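Local coordinates for cytosine-specific methyltransferase (Escherichia coli O157:H7 EDL933, PDB 3G7U), which probably methylates cytosine at C5 in DNA with S-adenosyl-L-methionine as methyl donor, as a member of the C5-methyltransferase family, at residues Ala20-Asp25 against Ile359-Tyr364; Arg164-Gly169 against Asn349-Ile354. All coordinates share one frame; numbering follows the deposited sequence.

Contact 1 uses the later turns of helix 353-367, near the C-terminus, and contact 2 the loop that leads into it. Contact 1 sets those turns against the end of helix 14-22; it is partly buried, its centre about 14 Å from that of the chain, and combines aromatic packing with a lysine that binds a helix-end carbonyl. Contact 2 lies deeper, its centre about 7 Å from that of the chain, where the loop meets strand 163-171 through valine methyls, an arginine face and a phenylalanine edge. The two touch through Ile168, which packs against Leu363 and Ile359. Contact 1 has a direct hydrogen bond between its segments; contact 2 has none, and its arginine's salt bridge goes to Glu118 on strand 114-119.

Contact 1: residues Ala20-Asp25 against Ile359-Tyr364; sequences ARAGFD and ILKGLY
Ala22 and Tyr364 meet at the end of helix 14-22, where Ala22 O lies 3.3 Å above the plane of the Tyr364 ring, offset toward its rim. Gly23 CA covers the same ring in a CH-pi contact, 4.2 Å from the Tyr364 centroid. The tyrosine in turn directs its edge at the face of Phe24 in a T-shaped stack, with ring planes at 89° and Tyr364 CD1 over the centre of the phenylalanine. At its own edge Phe24 CE2 comes within 3.4 Å of Leu360 O. Ala22 CB rests on the backbone of 359-364, 3.4 Å from Lys361 N, and the small methyl lets the two backbones approach to 4.4 Å between Ala22 CA and Lys361 CA. Lys361 bends at chi2 (60°), which carries its amine back across the helix end; NZ donates to Ala22 O at 3.1 Å from well above the carbonyl plane. Gly23, with positive phi, closes the helix in a Schellman motif, and the chain then enters strand 25-30, completing the first beta-alpha-beta crossover of the Rossmann-like methyltransferase fold. Water 1 links Lys361 NZ to Arg21 O, so the amine serves two carbonyls of the last helical turn. Farther out, Phe24 meets the Phe114 ring and Val5, while Leu360 and Leu363 pack on Leu116 of the central sheet.

Contact 2: residues Arg164-Gly169 against Asn349-Ile354; sequences RYFFIG and NSVSPI
Arg164 NE is salt-bridged to Glu118 OE2, and the guanidinium it belongs to turns one face to Val351. Val351 CA sits 4.3 Å above the centre of that plane, and Val351 CG2 is 4.0 Å from Arg164 NE. A bend at chi2 (86°), in the conformer described here, brings the guanidinium alongside the loop 349-351; NH2 stops 3.6 Å from Ser350 O, an oblique approach that is not a hydrogen bond. The valine uses its two methyls differently. With CG1 anti to the backbone N (chi1 -179°), that branch meets Phe166, whose CZ is 3.9 Å away, at the ring edge and near its plane, while CG2 serves the arginine. Arg164 and Phe166, two residues apart on the strand, thus each meet one methyl of the same valine. By sequence, Glu118 probably begins the ENV of motif VI, Arg164 falls in motif VIII and 349-351 in motif X; in related enzymes this glutamate and arginine line the target-cytosine pocket, and a like role is probable here. The Arg164 side chain is about 10 Å from that of Cys81, the predicted active-site residue. Beyond Val351, Ser352 N-caps the helix, its OG accepting from Ile354 N. Strand 163-171 runs between strands 114-119 and 143-152, antiparallel to both, and helix 353-367 packs on it, with Val355 against Phe166.

Contact 1: residues Ala20-Asp25 against Ile359-Tyr364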
loop_
_atom_site.group_PDB
_atom_site.type_symbol
_atom_site.label_atom_id
_atom_site.label_comp_id
_atom_site.label_asym_id
_atom_site.label_seq_id
_atom_site.Cartn_x
_atom_site.Cartn_y
_atom_site.Cartn_z
ATOM N N ALA A 20 3.783 10.562 0.748
ATOM C CA ALA A 20 5.094 11.211 0.698
ATOM C C ALA A 20 5.439 11.625 -0.739
ATOM O O ALA A 20 5.964 12.723 -0.987
ATOM C CB ALA A 20 6.191 10.274 1.282
ATOM N N ARG A 21 5.124 10.753 -1.686
ATOM C CA ARG A 21 5.388 11.067 -3.105
ATOM C C ARG A 21 4.469 12.227 -3.611
ATOM O O ARG A 21 4.887 13.054 -4.429
ATOM C CB ARG A 21 5.248 9.821 -3.980
ATOM C CG ARG A 21 6.422 8.865 -3.904
ATOM C CD ARG A 21 6.225 7.722 -4.882
ATOM N NE ARG A 21 7.489 7.130 -5.267
ATOM C CZ ARG A 21 7.628 5.961 -5.885
ATOM N NH1 ARG A 21 6.556 5.233 -6.160
ATOM N NH2 ARG A 21 8.847 5.530 -6.226
ATOM N N ALA A 22 3.263 12.317 -3.064
ATOM C CA ALA A 22 2.310 13.369 -3.381
ATOM C C ALA A 22 2.695 14.707 -2.770
ATOM O O ALA A 22 2.093 15.710 -3.121
ATOM C CB ALA A 22 0.891 12.988 -2.913
ATOM N N GLY A 23 3.673 14.724 -1.866
ATOM C CA GLY A 23 4.173 15.983 -1.292
ATOM C C GLY A 23 3.918 16.201 0.194
ATOM O O GLY A 23 4.435 17.160 0.762
ATOM N N PHE A 24 3.170 15.296 0.836
ATOM C CA PHE A 24 2.929 15.371 2.264
ATOM C C PHE A 24 4.122 14.899 3.073
ATOM O O PHE A 24 4.951 14.103 2.606
ATOM C CB PHE A 24 1.696 14.550 2.631
ATOM C CG PHE A 24 0.427 15.049 2.045
ATOM C CD1 PHE A 24 -0.249 16.144 2.600
ATOM C CD2 PHE A 24 -0.142 14.405 0.952
ATOM C CE1 PHE A 24 -1.464 16.598 2.050
ATOM C CE2 PHE A 24 -1.338 14.836 0.423
ATOM C CZ PHE A 24 -2.012 15.939 0.964
ATOM N N ASP A 25 4.243 15.414 4.300
ATOM C CA ASP A 25 5.269 14.928 5.212
ATOM C C ASP A 25 4.555 13.930 6.112
ATOM O O ASP A 25 3.612 14.312 6.793
ATOM C CB ASP A 25 5.791 16.119 6.043
ATOM C CG ASP A 25 7.054 15.800 6.810
ATOM O OD1 ASP A 25 7.303 14.610 7.123
ATOM O OD2 ASP A 25 7.806 16.752 7.123
ATOM N N ILE A 359 -4.221 9.553 -5.916
ATOM C CA ILE A 359 -5.333 10.086 -5.128
ATOM C C ILE A 359 -4.874 11.189 -4.174
ATOM O O ILE A 359 -5.496 12.253 -4.117
ATOM C CB ILE A 359 -6.051 8.971 -4.331
ATOM C CG1 ILE A 359 -6.559 7.851 -5.264
ATOM C CG2 ILE A 359 -7.170 9.535 -3.448
ATOM C CD1 ILE A 359 -7.513 8.300 -6.403
ATOM N N LEU A 360 -3.795 10.921 -3.429
ATOM C CA LEU A 360 -3.274 11.906 -2.475
ATOM C C LEU A 360 -2.710 13.165 -3.167
ATOM O O LEU A 360 -2.771 14.244 -2.586
ATOM C CB LEU A 360 -2.268 11.225 -1.514
ATOM C CG LEU A 360 -3.001 10.414 -0.411
ATOM C CD1 LEU A 360 -2.081 9.332 0.177
ATOM C CD2 LEU A 360 -3.522 11.354 0.722
ATOM N N LYS A 361 -2.173 13.049 -4.394
ATOM C CA LYS A 361 -1.648 14.247 -5.111
ATOM C C LYS A 361 -2.793 15.206 -5.466
ATOM O O LYS A 361 -2.602 16.426 -5.464
ATOM C CB LYS A 361 -0.829 13.880 -6.380
ATOM C CG LYS A 361 -0.094 15.074 -7.079
ATOM C CD LYS A 361 0.899 15.744 -6.122
ATOM C CE LYS A 361 1.811 16.819 -6.734
ATOM N NZ LYS A 361 2.786 17.299 -5.646
ATOM N N GLY A 362 -3.965 14.643 -5.733
ATOM C CA GLY A 362 -5.184 15.402 -5.964
ATOM C C GLY A 362 -5.503 16.260 -4.755
ATOM O O GLY A 362 -5.749 17.462 -4.892
ATOM N N LEU A 363 -5.461 15.660 -3.568
ATOM C CA LEU A 363 -5.680 16.387 -2.322
ATOM C C LEU A 363 -4.597 17.420 -2.044
ATOM O O LEU A 363 -4.919 18.501 -1.570
ATOM C CB LEU A 363 -5.810 15.437 -1.127
ATOM C CG LEU A 363 -7.142 14.708 -1.076
ATOM C CD1 LEU A 363 -7.031 13.359 -0.391
ATOM C CD2 LEU A 363 -8.158 15.608 -0.393
ATOM N N TYR A 364 -3.334 17.097 -2.322
ATOM C CA TYR A 364 -2.231 18.025 -2.073
ATOM C C TYR A 364 -2.424 19.261 -2.940
ATOM O O TYR A 364 -2.276 20.390 -2.466
ATOM C CB TYR A 364 -0.892 17.391 -2.414
ATOM C CG TYR A 364 0.313 18.273 -2.131
ATOM C CD1 TYR A 364 0.893 18.318 -0.854
ATOM C CD2 TYR A 364 0.896 19.037 -3.147
ATOM C CE1 TYR A 364 2.022 19.128 -0.601
ATOM C CE2 TYR A 364 2.011 19.845 -2.910
ATOM C CZ TYR A 364 2.568 19.880 -1.643
ATOM O OH TYR A 364 3.672 20.674 -1.425
HETATM O O HOH W 1 4.506 15.096 -6.296
#

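Contact 2: residues Arg164-Gly169 against Asn349-Ile354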
loop_
_atom_site.group_PDB
_atom_site.type_symbol
_atom_site.label_atom_id
_atom_site.label_comp_id
_atom_site.label_asym_id
_atom_site.label_seq_id
_atom_site.Cartn_x
_atom_site.Cartn_y
_atom_site.Cartn_z
ATOM N N ARG A 164 -10.337 -1.056 -4.461
ATOM C CA ARG A 164 -10.177 -0.407 -3.156
ATOM C C ARG A 164 -11.221 0.693 -3.069
ATOM O O ARG A 164 -11.449 1.341 -4.068
ATOM C CB ARG A 164 -8.806 0.281 -3.119
ATOM C CG ARG A 164 -8.143 0.346 -1.759
ATOM C CD ARG A 164 -7.354 -0.925 -1.484
ATOM N NE ARG A 164 -7.042 -1.082 -0.070
ATOM C CZ ARG A 164 -6.329 -2.087 0.428
ATOM N NH1 ARG A 164 -6.087 -2.153 1.727
ATOM N NH2 ARG A 164 -5.850 -3.028 -0.369
ATOM N N TYR A 165 -11.805 0.927 -1.888
ATOM C CA TYR A 165 -12.661 2.102 -1.704
ATOM C C TYR A 165 -11.842 3.185 -1.020
ATOM O O TYR A 165 -11.057 2.884 -0.116
ATOM C CB TYR A 165 -13.807 1.778 -0.779
ATOM C CG TYR A 165 -14.946 0.986 -1.389
ATOM C CD1 TYR A 165 -15.916 1.605 -2.185
ATOM C CD2 TYR A 165 -15.083 -0.367 -1.110
ATOM C CE1 TYR A 165 -16.994 0.863 -2.721
ATOM C CE2 TYR A 165 -16.157 -1.120 -1.642
ATOM C CZ TYR A 165 -17.094 -0.491 -2.439
ATOM O OH TYR A 165 -18.151 -1.221 -2.928
ATOM N N PHE A 166 -12.009 4.433 -1.443
ATOM C CA PHE A 166 -11.449 5.564 -0.712
ATOM C C PHE A 166 -12.565 6.474 -0.250
ATOM O O PHE A 166 -13.460 6.803 -1.025
ATOM C CB PHE A 166 -10.507 6.327 -1.597
ATOM C CG PHE A 166 -9.231 5.600 -1.884
ATOM C CD1 PHE A 166 -8.120 5.781 -1.070
ATOM C CD2 PHE A 166 -9.131 4.716 -2.959
ATOM C CE1 PHE A 166 -6.891 5.096 -1.337
ATOM C CE2 PHE A 166 -7.910 4.028 -3.217
ATOM C CZ PHE A 166 -6.803 4.233 -2.406
ATOM N N PHE A 167 -12.502 6.870 1.024
ATOM C CA PHE A 167 -13.491 7.746 1.633
ATOM C C PHE A 167 -12.765 9.013 2.032
ATOM O O PHE A 167 -11.866 8.928 2.851
ATOM C CB PHE A 167 -14.104 7.100 2.861
ATOM C CG PHE A 167 -14.842 5.816 2.559
ATOM C CD1 PHE A 167 -16.150 5.841 2.107
ATOM C CD2 PHE A 167 -14.212 4.584 2.711
ATOM C CE1 PHE A 167 -16.836 4.642 1.805
ATOM C CE2 PHE A 167 -14.882 3.382 2.418
ATOM C CZ PHE A 167 -16.186 3.413 1.968
ATOM N N ILE A 168 -13.133 10.157 1.424
ATOM C CA ILE A 168 -12.368 11.413 1.594
ATOM C C ILE A 168 -13.298 12.485 2.188
ATOM O O ILE A 168 -14.474 12.560 1.827
ATOM C CB ILE A 168 -11.746 11.889 0.263
ATOM C CG1 ILE A 168 -10.681 10.906 -0.211
ATOM C CG2 ILE A 168 -11.113 13.301 0.395
ATOM C CD1 ILE A 168 -10.352 11.029 -1.686
ATOM N N GLY A 169 -12.789 13.289 3.126
ATOM C CA GLY A 169 -13.608 14.382 3.665
ATOM C C GLY A 169 -12.693 15.572 3.727
ATOM O O GLY A 169 -11.494 15.417 3.904
ATOM N N ASN A 349 -1.346 -6.833 2.272
ATOM C CA ASN A 349 -2.066 -5.890 3.148
ATOM C C ASN A 349 -1.947 -4.400 2.805
ATOM O O ASN A 349 -2.474 -3.546 3.542
ATOM C CB ASN A 349 -1.560 -6.057 4.591
ATOM C CG ASN A 349 -2.058 -7.335 5.246
ATOM O OD1 ASN A 349 -3.051 -7.916 4.815
ATOM N ND2 ASN A 349 -1.357 -7.785 6.294
ATOM N N SER A 350 -1.233 -4.065 1.742
ATOM C CA SER A 350 -0.964 -2.674 1.438
ATOM C C SER A 350 -1.871 -2.138 0.347
ATOM O O SER A 350 -2.285 -2.878 -0.552
ATOM C CB SER A 350 0.495 -2.499 1.001
ATOM O OG SER A 350 1.358 -2.737 2.096
ATOM N N VAL A 351 -2.157 -0.840 0.426
ATOM C CA VAL A 351 -2.662 -0.099 -0.708
ATOM C C VAL A 351 -1.495 -0.014 -1.673
ATOM O O VAL A 351 -0.357 0.190 -1.229
ATOM C CB VAL A 351 -3.031 1.352 -0.315
ATOM C CG1 VAL A 351 -3.595 2.127 -1.523
ATOM C CG2 VAL A 351 -4.022 1.346 0.770
ATOM N N SER A 352 -1.753 -0.119 -2.979
ATOM C CA SER A 352 -0.680 0.166 -3.984
ATOM C C SER A 352 -0.149 1.584 -3.830
ATOM O O SER A 352 -0.964 2.524 -3.826
ATOM C CB SER A 352 -1.225 0.067 -5.413
ATOM O OG SER A 352 -0.180 0.473 -6.278
ATOM N N PRO A 353 1.179 1.758 -3.703
ATOM C CA PRO A 353 1.718 3.120 -3.649
ATOM C C PRO A 353 1.402 3.984 -4.878
ATOM O O PRO A 353 1.377 5.210 -4.789
ATOM C CB PRO A 353 3.223 2.911 -3.546
ATOM C CG PRO A 353 3.371 1.630 -2.834
ATOM C CD PRO A 353 2.205 0.749 -3.368
ATOM N N ILE A 354 1.244 3.346 -6.029
ATOM C CA ILE A 354 0.953 4.091 -7.260
ATOM C C ILE A 354 -0.464 4.705 -7.203
ATOM O O ILE A 354 -0.634 5.887 -7.494
ATOM C CB ILE A 354 1.114 3.151 -8.465
ATOM C CG1 ILE A 354 2.580 2.747 -8.592
ATOM C CG2 ILE A 354 0.529 3.819 -9.745
ATOM C CD1 ILE A 354 2.830 1.700 -9.755
#